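Local coordinates for putative CRISPR-associated endoribonuclease-like protein Cas6 (PDB 3UFC) that probably binds CRISPR RNA as a Cas6 paralogue of archaeal antiviral defence, built on ferredoxin-like folds, at residues Y51-R56 against T130-V135; N126-L131 against F209-S214; V165-Y170 against K215-F220; F220-G225 against G235-I240. All coordinates share one frame; numbering follows the deposited sequence.

The four contacts show how one ferredoxin-like half of a Cas6 protein is assembled and joined to its partner half. Contact 2 pairs the two inner strands of the C-terminal sheet, contact 3 packs the two helices of that half together, and contact 4 sets the end of the second helix against the edge strand 237-239. Contact 1 fastens the loop after strand 125-130 to the N-terminal sheet. Contact 4 is the hub: its centre lies about 8 Å from the centres of contacts 1 and 2 and about 10 Å from that of contact 3. Leu131 and Met236 tie contacts 1, 2 and 4 by a backbone hydrogen bond, and Phe220 belongs to both contacts 3 and 4.

Contact 1 of 4, residues Y51-R56 against T130-V135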
# COMPACT_ATOMS: atom_id res chain seq x y z
N TYR A 51 -7.03 -7.00 2.26
CA TYR A 51 -6.53 -8.35 2.04
C TYR A 51 -5.23 -8.30 1.25
O TYR A 51 -4.62 -9.33 0.97
CB TYR A 51 -7.54 -9.20 1.27
CG TYR A 51 -8.69 -9.72 2.11
CD1 TYR A 51 -9.72 -8.87 2.53
CD2 TYR A 51 -8.74 -11.06 2.48
CE1 TYR A 51 -10.78 -9.36 3.30
CE2 TYR A 51 -9.79 -11.55 3.25
CZ TYR A 51 -10.80 -10.70 3.65
OH TYR A 51 -11.83 -11.21 4.41
N TRP A 52 -4.82 -7.09 0.88
CA TRP A 52 -3.58 -6.90 0.12
C TRP A 52 -3.20 -5.43 0.17
O TRP A 52 -3.93 -4.61 0.74
CB TRP A 52 -3.79 -7.32 -1.34
CG TRP A 52 -4.79 -6.47 -2.08
CD1 TRP A 52 -6.11 -6.29 -1.76
CD2 TRP A 52 -4.56 -5.70 -3.27
NE1 TRP A 52 -6.71 -5.45 -2.68
CE2 TRP A 52 -5.79 -5.08 -3.61
CE3 TRP A 52 -3.44 -5.47 -4.08
CZ2 TRP A 52 -5.92 -4.24 -4.73
CZ3 TRP A 52 -3.57 -4.64 -5.20
CH2 TRP A 52 -4.81 -4.04 -5.51
N THR A 53 -2.06 -5.10 -0.42
CA THR A 53 -1.59 -3.73 -0.46
C THR A 53 -0.72 -3.53 -1.70
O THR A 53 -0.31 -4.49 -2.34
CB THR A 53 -0.73 -3.39 0.79
OG1 THR A 53 -0.28 -2.03 0.70
CG2 THR A 53 0.49 -4.29 0.88
N PHE A 54 -0.48 -2.27 -2.04
CA PHE A 54 0.42 -1.96 -3.14
C PHE A 54 1.09 -0.63 -2.87
O PHE A 54 0.58 0.20 -2.10
CB PHE A 54 -0.27 -2.01 -4.52
CG PHE A 54 -1.34 -0.95 -4.76
CD1 PHE A 54 -2.68 -1.22 -4.48
CD2 PHE A 54 -1.01 0.26 -5.37
CE1 PHE A 54 -3.68 -0.30 -4.82
CE2 PHE A 54 -2.01 1.18 -5.72
CZ PHE A 54 -3.35 0.90 -5.44
N SER A 55 2.26 -0.44 -3.46
CA SER A 55 3.04 0.77 -3.27
C SER A 55 2.63 1.89 -4.20
O SER A 55 1.75 1.75 -5.05
CB SER A 55 4.51 0.47 -3.55
OG SER A 55 4.72 0.31 -4.95
N ARG A 56 3.29 3.03 -4.02
CA ARG A 56 3.08 4.16 -4.89
C ARG A 56 3.99 3.79 -6.07
O ARG A 56 4.84 2.90 -5.95
CB ARG A 56 3.56 5.44 -4.21
CG ARG A 56 2.60 5.98 -3.13
CD ARG A 56 1.44 6.74 -3.75
NE ARG A 56 1.89 8.00 -4.34
CZ ARG A 56 1.17 8.77 -5.14
NH1 ARG A 56 -0.07 8.42 -5.46
NH2 ARG A 56 1.69 9.88 -5.64
N THR A 130 8.33 2.66 4.48
CA THR A 130 7.15 2.71 3.63
C THR A 130 7.40 2.78 2.13
O THR A 130 8.30 3.49 1.68
CB THR A 130 6.26 3.93 4.00
OG1 THR A 130 7.04 5.13 4.01
CG2 THR A 130 5.63 3.73 5.38
N LEU A 131 6.60 2.03 1.38
CA LEU A 131 6.64 2.04 -0.07
C LEU A 131 5.38 2.82 -0.50
O LEU A 131 5.27 3.29 -1.63
CB LEU A 131 6.62 0.61 -0.64
CG LEU A 131 7.89 -0.19 -0.32
CD1 LEU A 131 7.81 -1.57 -0.97
CD2 LEU A 131 9.12 0.56 -0.83
N SER A 132 4.43 2.92 0.43
CA SER A 132 3.19 3.70 0.24
C SER A 132 2.86 4.20 1.66
O SER A 132 3.16 3.53 2.64
CB SER A 132 2.05 2.86 -0.36
OG SER A 132 1.78 1.66 0.34
N PRO A 133 2.27 5.40 1.77
CA PRO A 133 1.92 6.01 3.07
C PRO A 133 1.05 5.19 4.01
O PRO A 133 0.10 4.54 3.59
CB PRO A 133 1.23 7.32 2.67
CG PRO A 133 1.76 7.61 1.30
CD PRO A 133 1.78 6.24 0.66
N ILE A 134 1.39 5.22 5.30
CA ILE A 134 0.61 4.51 6.30
C ILE A 134 -0.51 5.42 6.79
O ILE A 134 -0.28 6.57 7.20
CB ILE A 134 1.51 4.06 7.48
CG1 ILE A 134 2.34 2.85 7.03
CG2 ILE A 134 0.66 3.70 8.70
CD1 ILE A 134 3.35 2.38 8.08
N VAL A 135 -1.73 4.90 6.74
CA VAL A 135 -2.92 5.64 7.14
C VAL A 135 -3.50 5.07 8.43
O VAL A 135 -3.75 3.87 8.53
CB VAL A 135 -4.01 5.58 6.04
CG1 VAL A 135 -5.26 6.34 6.49
CG2 VAL A 135 -3.46 6.17 4.74
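With chi1 at 53°, Ser132 holds OG between its own backbone N and carbonyl carbon, and from there the hydroxyl faces the carbonyl of Phe54; Arg56 sets CG beside its backbone N, which brings the root of its chain up to Pro133. The contact joins the halves of a tandem ferredoxin-like protein: edge strand 53-59 of the N-terminal sheet meets the loop that follows strand 125-130. Ser132 OG donates to Phe54 O at 3.1 Å, approaching from above the carbonyl plane, 37° out of it. Ser132 OG is also hydrogen-bonded to Met236 N, so this buried hydroxyl bridges two backbone groups from different parts of the chain. A second link is almost perfectly straight: Arg56 N gives its hydrogen to Leu131 O at 3.1 Å and 178°. Between these bonds Ser55 CB rests on Leu131 CB, 3.6 Å away, while its hydroxyl turns to the backbone of Arg56 and Tyr80. The bent chain of Arg56 carries the guanidinium off to Asn23 OD1 and Phe20 O. Of its side chain, the aliphatic part meets the loop, with Arg56 CG crossing Pro133 at about a right angle, 3.9 Å from CD.

Contact 2 of 4, residues N126-L131 against F209-S214; sequences NIFSTL and FRYYGS
Asn126 and Phe128 pair with Tyr211 and Phe209 as the antiparallel inner strands of the C-terminal ferredoxin-like sheet, and the contact divides into backbone bonds, aromatic packing and polar side chains. Four hydrogen bonds hold the backbones. Asn126 and Tyr211 exchange one pair, Tyr211 N to Asn126 O being short at 2.6 Å and the return bond 3.0 Å from Asn126 N to Tyr211 O; Phe128 and Phe209 exchange the other, Phe128 N reaching Phe209 O at 2.8 Å. Between them lies the non-hydrogen-bonded pair Ile127 and Arg210, where Arg210 CA comes to 3.3 Å from Asn126 O in a CA-H...O contact.

Aromatic packing fills the face carrying Asn126, Phe128, Phe209 and Tyr211. Phe209 swings CG between its backbone N and carbonyl carbon (chi1 61°), which leans the ring toward Phe128, so that Phe128 CB sits above one face, 4.0 Å from the ring centroid. The two phenyl planes meet at 44°. The CD1-CE1 edge of the Phe128 ring also meets Tyr211, CE1 lying 3.7 Å from Tyr211 CB, near the ring plane.

The polar groups turn elsewhere. Arg210 runs alongside Ile127 on the other face and forms a salt bridge with Glu186, Asn126 ND2 bonds to Lys123 O, and Tyr211 OH donates to Ser214 O at 2.5 Å, in plane and on a lone pair. The chemistry separates a largely aromatic face, much of it against helix 215-224, from one where a charged pair lies beside an aliphatic chain.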
# COMPACT_ATOMS: atom_id res chain seq x y z
N ASN A 126 11.89 -5.31 13.93
CA ASN A 126 12.14 -5.06 12.51
C ASN A 126 12.20 -3.57 12.24
O ASN A 126 11.59 -2.77 12.95
CB ASN A 126 11.01 -5.63 11.65
CG ASN A 126 10.67 -7.07 11.98
OD1 ASN A 126 11.38 -8.00 11.60
ND2 ASN A 126 9.57 -7.26 12.71
N ILE A 127 12.94 -3.19 11.21
CA ILE A 127 12.98 -1.80 10.80
C ILE A 127 12.21 -1.81 9.49
O ILE A 127 12.58 -2.52 8.55
CB ILE A 127 14.40 -1.29 10.55
CG1 ILE A 127 15.21 -1.28 11.85
CG2 ILE A 127 14.34 0.14 10.01
CD1 ILE A 127 16.62 -0.78 11.67
N PHE A 128 11.11 -1.06 9.44
CA PHE A 128 10.27 -1.00 8.24
C PHE A 128 10.37 0.37 7.58
O PHE A 128 10.52 1.39 8.25
CB PHE A 128 8.80 -1.27 8.60
CG PHE A 128 8.50 -2.69 9.00
CD1 PHE A 128 8.02 -2.97 10.28
CD2 PHE A 128 8.66 -3.74 8.10
CE1 PHE A 128 7.69 -4.28 10.65
CE2 PHE A 128 8.34 -5.05 8.45
CZ PHE A 128 7.85 -5.33 9.73
N SER A 129 10.26 0.38 6.25
CA SER A 129 10.29 1.63 5.50
C SER A 129 9.11 1.58 4.53
O SER A 129 8.91 0.58 3.84
CB SER A 129 11.61 1.77 4.73
OG SER A 129 11.67 3.05 4.11
N THR A 130 8.33 2.66 4.48
CA THR A 130 7.15 2.71 3.63
C THR A 130 7.40 2.78 2.13
O THR A 130 8.30 3.49 1.68
CB THR A 130 6.26 3.93 4.00
OG1 THR A 130 7.04 5.13 4.01
CG2 THR A 130 5.63 3.73 5.38
N LEU A 131 6.60 2.03 1.38
CA LEU A 131 6.64 2.04 -0.07
C LEU A 131 5.38 2.82 -0.50
O LEU A 131 5.27 3.29 -1.63
CB LEU A 131 6.62 0.61 -0.64
CG LEU A 131 7.89 -0.19 -0.32
CD1 LEU A 131 7.81 -1.57 -0.97
CD2 LEU A 131 9.12 0.56 -0.83
N PHE A 209 10.42 3.19 10.60
CA PHE A 209 10.21 2.97 12.02
C PHE A 209 10.67 1.61 12.45
O PHE A 209 10.68 0.66 11.66
CB PHE A 209 8.73 3.13 12.39
CG PHE A 209 7.81 2.14 11.70
CD1 PHE A 209 7.45 2.32 10.36
CD2 PHE A 209 7.29 1.05 12.39
CE1 PHE A 209 6.58 1.42 9.73
CE2 PHE A 209 6.43 0.15 11.77
CZ PHE A 209 6.07 0.34 10.43
N ARG A 210 11.08 1.50 13.71
CA ARG A 210 11.51 0.22 14.25
C ARG A 210 10.29 -0.35 14.96
O ARG A 210 9.66 0.33 15.78
CB ARG A 210 12.68 0.41 15.22
CG ARG A 210 13.23 -0.90 15.77
CD ARG A 210 14.47 -0.73 16.64
NE ARG A 210 15.67 -0.38 15.88
CZ ARG A 210 16.14 0.86 15.74
NH1 ARG A 210 15.52 1.88 16.32
NH2 ARG A 210 17.24 1.07 15.03
N TYR A 211 9.94 -1.58 14.63
CA TYR A 211 8.80 -2.28 15.21
C TYR A 211 9.27 -3.26 16.28
O TYR A 211 10.22 -4.01 16.05
CB TYR A 211 8.06 -3.04 14.10
CG TYR A 211 6.93 -3.95 14.56
CD1 TYR A 211 5.60 -3.58 14.39
CD2 TYR A 211 7.20 -5.21 15.11
CE1 TYR A 211 4.56 -4.43 14.75
CE2 TYR A 211 6.16 -6.07 15.48
CZ TYR A 211 4.84 -5.67 15.30
OH TYR A 211 3.82 -6.53 15.63
N TYR A 212 8.60 -3.26 17.44
CA TYR A 212 8.93 -4.18 18.54
C TYR A 212 7.68 -4.96 18.95
O TYR A 212 6.66 -4.36 19.27
CB TYR A 212 9.39 -3.43 19.80
CG TYR A 212 10.70 -2.70 19.70
CD1 TYR A 212 10.77 -1.43 19.14
CD2 TYR A 212 11.88 -3.26 20.20
CE1 TYR A 212 11.97 -0.73 19.08
CE2 TYR A 212 13.09 -2.58 20.15
CZ TYR A 212 13.12 -1.31 19.59
OH TYR A 212 14.31 -0.63 19.53
N GLY A 213 7.76 -6.28 18.97
CA GLY A 213 6.60 -7.03 19.41
C GLY A 213 6.13 -8.24 18.64
O GLY A 213 6.92 -9.00 18.09
N SER A 214 4.81 -8.40 18.61
CA SER A 214 4.15 -9.51 17.95
C SER A 214 4.66 -9.80 16.55
O SER A 214 4.57 -8.96 15.66
CB SER A 214 2.65 -9.26 17.89
OG SER A 214 2.01 -10.23 17.08

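Contact 3 of 4, residues V165-Y170 against K215-F220; sequences VMLLRY and KEIAKF
Phe220 reaches from helix 215-224 into helix 158-174, where Met166, Arg169 and Tyr170 meet its ring; these are the two helices of the C-terminal ferredoxin-like beta-alpha-beta-beta-alpha-beta unit. The short segments cross steeply, at 79°, with axes 10.6 Å apart. Phe220 CG stands trans to the backbone N (chi1 -175°), which places the ring against Met166, Arg169 and Tyr170. Tyr170 CA lies over one face, 4.0 Å from the ring centroid, in a CH-pi contact, and Met166 CE meets the rim in the ring plane, 3.7 Å from Phe220 CD2. Tyr170 CD1 lies 3.7 Å from Phe220 CD1, the two ring planes oblique, and Glu216 O sits at the edge of the Tyr170 ring. Phe220 CE2 in turn sits 3.7 Å above the centre of the Arg169 guanidinium, whose plane is tilted 56° from the ring, so a ring corner rather than a flat stack touches the charged group. Farther along, Ile217 adds two aliphatic contacts, its CD1 to Leu167 CD2 at 3.7 Å and its CG2 to Met166 CB.

A second shell fixes these groups. The Arg169 guanidinium is held by the carbonyls of His49, Gly50, Asn224 and Gly225, which set its plane beside Phe220. The Glu216 carboxylate accepts from the backbone N atoms of Glu179 and Asp180, and a water joins it to the Tyr170 hydroxyl, lying 2.7 Å from Tyr170 OH and donating to Glu216 OE1 at 2.6 Å.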
# COMPACT_ATOMS: atom_id res chain seq x y z
N VAL A 165 -6.52 -1.21 14.66
CA VAL A 165 -6.72 -1.46 13.25
C VAL A 165 -6.08 -2.78 12.83
O VAL A 165 -6.71 -3.59 12.15
CB VAL A 165 -6.12 -0.31 12.39
CG1 VAL A 165 -6.06 -0.72 10.93
CG2 VAL A 165 -6.98 0.93 12.54
N MET A 166 -4.83 -3.01 13.24
CA MET A 166 -4.15 -4.24 12.87
C MET A 166 -4.86 -5.48 13.44
O MET A 166 -4.99 -6.49 12.74
CB MET A 166 -2.68 -4.20 13.33
CG MET A 166 -1.85 -3.09 12.66
SD MET A 166 -1.97 -3.09 10.84
CE MET A 166 -0.98 -4.55 10.45
N LEU A 167 -5.34 -5.40 14.68
CA LEU A 167 -6.04 -6.53 15.28
C LEU A 167 -7.34 -6.84 14.53
O LEU A 167 -7.67 -8.01 14.29
CB LEU A 167 -6.35 -6.27 16.76
CG LEU A 167 -5.13 -6.15 17.68
CD1 LEU A 167 -5.58 -5.87 19.11
CD2 LEU A 167 -4.33 -7.44 17.61
N LEU A 168 -8.08 -5.79 14.17
CA LEU A 168 -9.34 -5.93 13.45
C LEU A 168 -9.13 -6.54 12.06
O LEU A 168 -9.85 -7.45 11.65
CB LEU A 168 -10.00 -4.56 13.31
CG LEU A 168 -11.22 -4.17 14.15
CD1 LEU A 168 -11.23 -4.86 15.49
CD2 LEU A 168 -11.23 -2.65 14.32
N ARG A 169 -8.15 -6.01 11.33
CA ARG A 169 -7.85 -6.51 9.99
C ARG A 169 -7.37 -7.97 10.07
O ARG A 169 -7.78 -8.81 9.27
CB ARG A 169 -6.80 -5.63 9.32
CG ARG A 169 -7.26 -4.20 9.02
CD ARG A 169 -6.18 -3.43 8.28
NE ARG A 169 -5.69 -4.21 7.14
CZ ARG A 169 -4.43 -4.17 6.70
NH1 ARG A 169 -3.54 -3.38 7.31
NH2 ARG A 169 -4.06 -4.94 5.69
N TYR A 170 -6.50 -8.25 11.03
CA TYR A 170 -5.97 -9.60 11.21
C TYR A 170 -7.10 -10.61 11.47
O TYR A 170 -7.10 -11.72 10.91
CB TYR A 170 -4.99 -9.63 12.39
CG TYR A 170 -4.14 -10.88 12.49
CD1 TYR A 170 -2.79 -10.86 12.14
CD2 TYR A 170 -4.69 -12.09 12.93
CE1 TYR A 170 -2.00 -12.02 12.23
CE2 TYR A 170 -3.91 -13.25 13.02
CZ TYR A 170 -2.57 -13.20 12.67
OH TYR A 170 -1.79 -14.34 12.75
N LYS A 215 5.16 -11.02 16.36
CA LYS A 215 5.67 -11.44 15.07
C LYS A 215 4.51 -11.65 14.09
O LYS A 215 4.64 -11.36 12.90
CB LYS A 215 6.50 -12.72 15.23
CG LYS A 215 7.09 -13.26 13.95
CD LYS A 215 8.38 -14.04 14.23
CE LYS A 215 8.17 -15.17 15.22
NZ LYS A 215 9.46 -15.87 15.55
N GLU A 216 3.38 -12.15 14.60
CA GLU A 216 2.19 -12.38 13.78
C GLU A 216 1.71 -11.06 13.15
O GLU A 216 1.38 -11.01 11.97
CB GLU A 216 1.05 -12.96 14.62
CG GLU A 216 1.31 -14.35 15.20
CD GLU A 216 0.41 -14.66 16.38
OE1 GLU A 216 -0.67 -15.28 16.19
OE2 GLU A 216 0.77 -14.28 17.52
N ILE A 217 1.68 -10.00 13.95
CA ILE A 217 1.22 -8.72 13.44
C ILE A 217 2.25 -8.08 12.51
O ILE A 217 1.88 -7.44 11.53
CB ILE A 217 0.87 -7.74 14.61
CG1 ILE A 217 -0.38 -8.25 15.34
CG2 ILE A 217 0.61 -6.34 14.06
CD1 ILE A 217 -0.77 -7.43 16.54
N ALA A 218 3.53 -8.26 12.81
CA ALA A 218 4.58 -7.71 11.96
C ALA A 218 4.51 -8.37 10.58
O ALA A 218 4.64 -7.70 9.55
CB ALA A 218 5.95 -7.96 12.60
N LYS A 219 4.30 -9.68 10.57
CA LYS A 219 4.21 -10.43 9.33
C LYS A 219 2.97 -10.01 8.54
O LYS A 219 3.02 -9.86 7.32
CB LYS A 219 4.16 -11.93 9.63
CG LYS A 219 4.20 -12.82 8.40
CD LYS A 219 4.38 -14.28 8.80
CE LYS A 219 4.50 -15.19 7.58
NZ LYS A 219 3.26 -15.21 6.75
N PHE A 220 1.87 -9.81 9.25
CA PHE A 220 0.62 -9.39 8.62
C PHE A 220 0.79 -8.01 7.97
O PHE A 220 0.34 -7.79 6.85
CB PHE A 220 -0.50 -9.32 9.65
CG PHE A 220 -1.85 -9.02 9.05
CD1 PHE A 220 -2.64 -10.04 8.54
CD2 PHE A 220 -2.32 -7.71 9.00
CE1 PHE A 220 -3.89 -9.77 7.98
CE2 PHE A 220 -3.57 -7.42 8.43
CZ PHE A 220 -4.36 -8.45 7.92
O HOH W 1 -2.31 -16.36 14.42

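Contact 4 of 4, residues F220-G225 against G235-I240; sequences FGYENG and GMVKII
Tyr222, Val237 and Gly225 bury the most surface where the last turns of helix 215-224 meet edge strand 237-239. Tyr222 is the main piece. Its CG lies trans to the backbone N (chi1 179°), and the ring extends along the strand until Ile239 crosses it at about a right angle: Ile239 CD1 stands over one face, 4.3 Å from the ring centroid, and Ile239 CG1 is 3.7 Å from Tyr222 CE1. Arg4 makes a cation-pi contact with the same ring. At its rim, in the ring plane, a water lies 2.9 Å from Tyr222 OH and accepts from Ile239 N, so the phenol is tied to the strand backbone through solvent.

Val237 packs more loosely through its side chain, Val237 CG2 lying 4.2 Å from both Tyr222 CA and Gly221 O, but its backbone is firmly bridged. A second water accepts from Val237 N and supplies a donor to both Gly221 O and Tyr222 O, the latter at 2.7 Å. Gly221 O also takes a weak bond from Gly225 N, while the strand edge gains a partner in the water.

Gly225 ends the helix with a positive phi of 89°. Its CA comes to 3.1 Å from Gly235 O, a CA-H...O contact at a place where a beta carbon would collide. Gly225 and Gly235 thus bring together the two ends of the intervening chain, which by its several glycines and its position between the last helix and last strand is consistent with the glycine-rich loop of Cas6 and related RAMP proteins.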
# COMPACT_ATOMS: atom_id res chain seq x y z
N PHE A 220 1.87 -9.81 9.25
CA PHE A 220 0.62 -9.39 8.62
C PHE A 220 0.79 -8.01 7.97
O PHE A 220 0.34 -7.79 6.85
CB PHE A 220 -0.50 -9.32 9.65
CG PHE A 220 -1.85 -9.02 9.05
CD1 PHE A 220 -2.64 -10.04 8.54
CD2 PHE A 220 -2.32 -7.71 9.00
CE1 PHE A 220 -3.89 -9.77 7.98
CE2 PHE A 220 -3.57 -7.42 8.43
CZ PHE A 220 -4.36 -8.45 7.92
N GLY A 221 1.43 -7.09 8.69
CA GLY A 221 1.64 -5.75 8.16
C GLY A 221 2.61 -5.75 6.99
O GLY A 221 2.48 -4.96 6.04
N TYR A 222 3.60 -6.63 7.06
CA TYR A 222 4.59 -6.74 5.99
C TYR A 222 3.93 -7.27 4.72
O TYR A 222 4.19 -6.78 3.63
CB TYR A 222 5.71 -7.69 6.42
CG TYR A 222 6.79 -7.89 5.36
CD1 TYR A 222 7.61 -6.84 4.97
CD2 TYR A 222 6.99 -9.14 4.78
CE1 TYR A 222 8.62 -7.02 4.02
CE2 TYR A 222 8.00 -9.34 3.83
CZ TYR A 222 8.81 -8.28 3.46
OH TYR A 222 9.82 -8.48 2.55
N GLU A 223 3.06 -8.27 4.87
CA GLU A 223 2.40 -8.87 3.72
C GLU A 223 1.16 -8.13 3.22
O GLU A 223 0.93 -8.09 2.01
CB GLU A 223 2.03 -10.32 4.02
CG GLU A 223 3.21 -11.15 4.55
CD GLU A 223 2.82 -12.58 4.90
OE1 GLU A 223 1.67 -12.82 5.33
OE2 GLU A 223 3.68 -13.47 4.77
N ASN A 224 0.37 -7.56 4.14
CA ASN A 224 -0.85 -6.85 3.75
C ASN A 224 -0.86 -5.35 4.00
O ASN A 224 -1.89 -4.70 3.80
CB ASN A 224 -2.07 -7.47 4.45
CG ASN A 224 -2.26 -8.92 4.08
OD1 ASN A 224 -2.21 -9.29 2.91
ND2 ASN A 224 -2.49 -9.77 5.08
N GLY A 225 0.27 -4.80 4.43
CA GLY A 225 0.36 -3.38 4.69
C GLY A 225 -0.01 -3.02 6.13
O GLY A 225 -0.77 -3.74 6.78
N GLY A 235 0.11 1.87 3.08
CA GLY A 235 0.71 1.06 4.13
C GLY A 235 1.70 -0.03 3.78
O GLY A 235 2.08 -0.81 4.65
N MET A 236 2.12 -0.09 2.52
CA MET A 236 3.08 -1.13 2.15
C MET A 236 4.46 -0.75 2.65
O MET A 236 4.85 0.41 2.55
CB MET A 236 3.11 -1.34 0.64
CG MET A 236 3.92 -2.57 0.25
SD MET A 236 3.86 -2.96 -1.51
CE MET A 236 4.95 -4.46 -1.53
N VAL A 237 5.18 -1.72 3.19
CA VAL A 237 6.52 -1.46 3.70
C VAL A 237 7.52 -2.50 3.21
O VAL A 237 7.14 -3.57 2.73
CB VAL A 237 6.56 -1.48 5.25
CG1 VAL A 237 5.71 -0.36 5.83
CG2 VAL A 237 6.08 -2.83 5.75
N LYS A 238 8.79 -2.18 3.36
CA LYS A 238 9.87 -3.09 3.01
C LYS A 238 10.74 -3.17 4.26
O LYS A 238 10.65 -2.30 5.13
CB LYS A 238 10.71 -2.55 1.85
CG LYS A 238 11.49 -1.29 2.19
CD LYS A 238 12.34 -0.86 1.01
CE LYS A 238 13.03 0.47 1.27
NZ LYS A 238 13.82 0.91 0.08
N ILE A 239 11.57 -4.20 4.35
CA ILE A 239 12.47 -4.35 5.49
C ILE A 239 13.84 -3.78 5.14
O ILE A 239 14.31 -3.93 4.01
CB ILE A 239 12.63 -5.84 5.87
CG1 ILE A 239 11.34 -6.35 6.51
CG2 ILE A 239 13.81 -6.02 6.83
CD1 ILE A 239 11.35 -7.82 6.81
N ILE A 240 14.46 -3.11 6.09
CA ILE A 240 15.80 -2.57 5.88
C ILE A 240 16.69 -3.06 7.03
O ILE A 240 16.26 -3.10 8.18
CB ILE A 240 15.82 -1.02 5.81
CG1 ILE A 240 15.15 -0.42 7.04
CG2 ILE A 240 15.12 -0.54 4.55
CD1 ILE A 240 15.07 1.10 6.99
O HOH W 2 3.60 -4.16 3.58
O HOH W 3 11.50 -6.16 1.93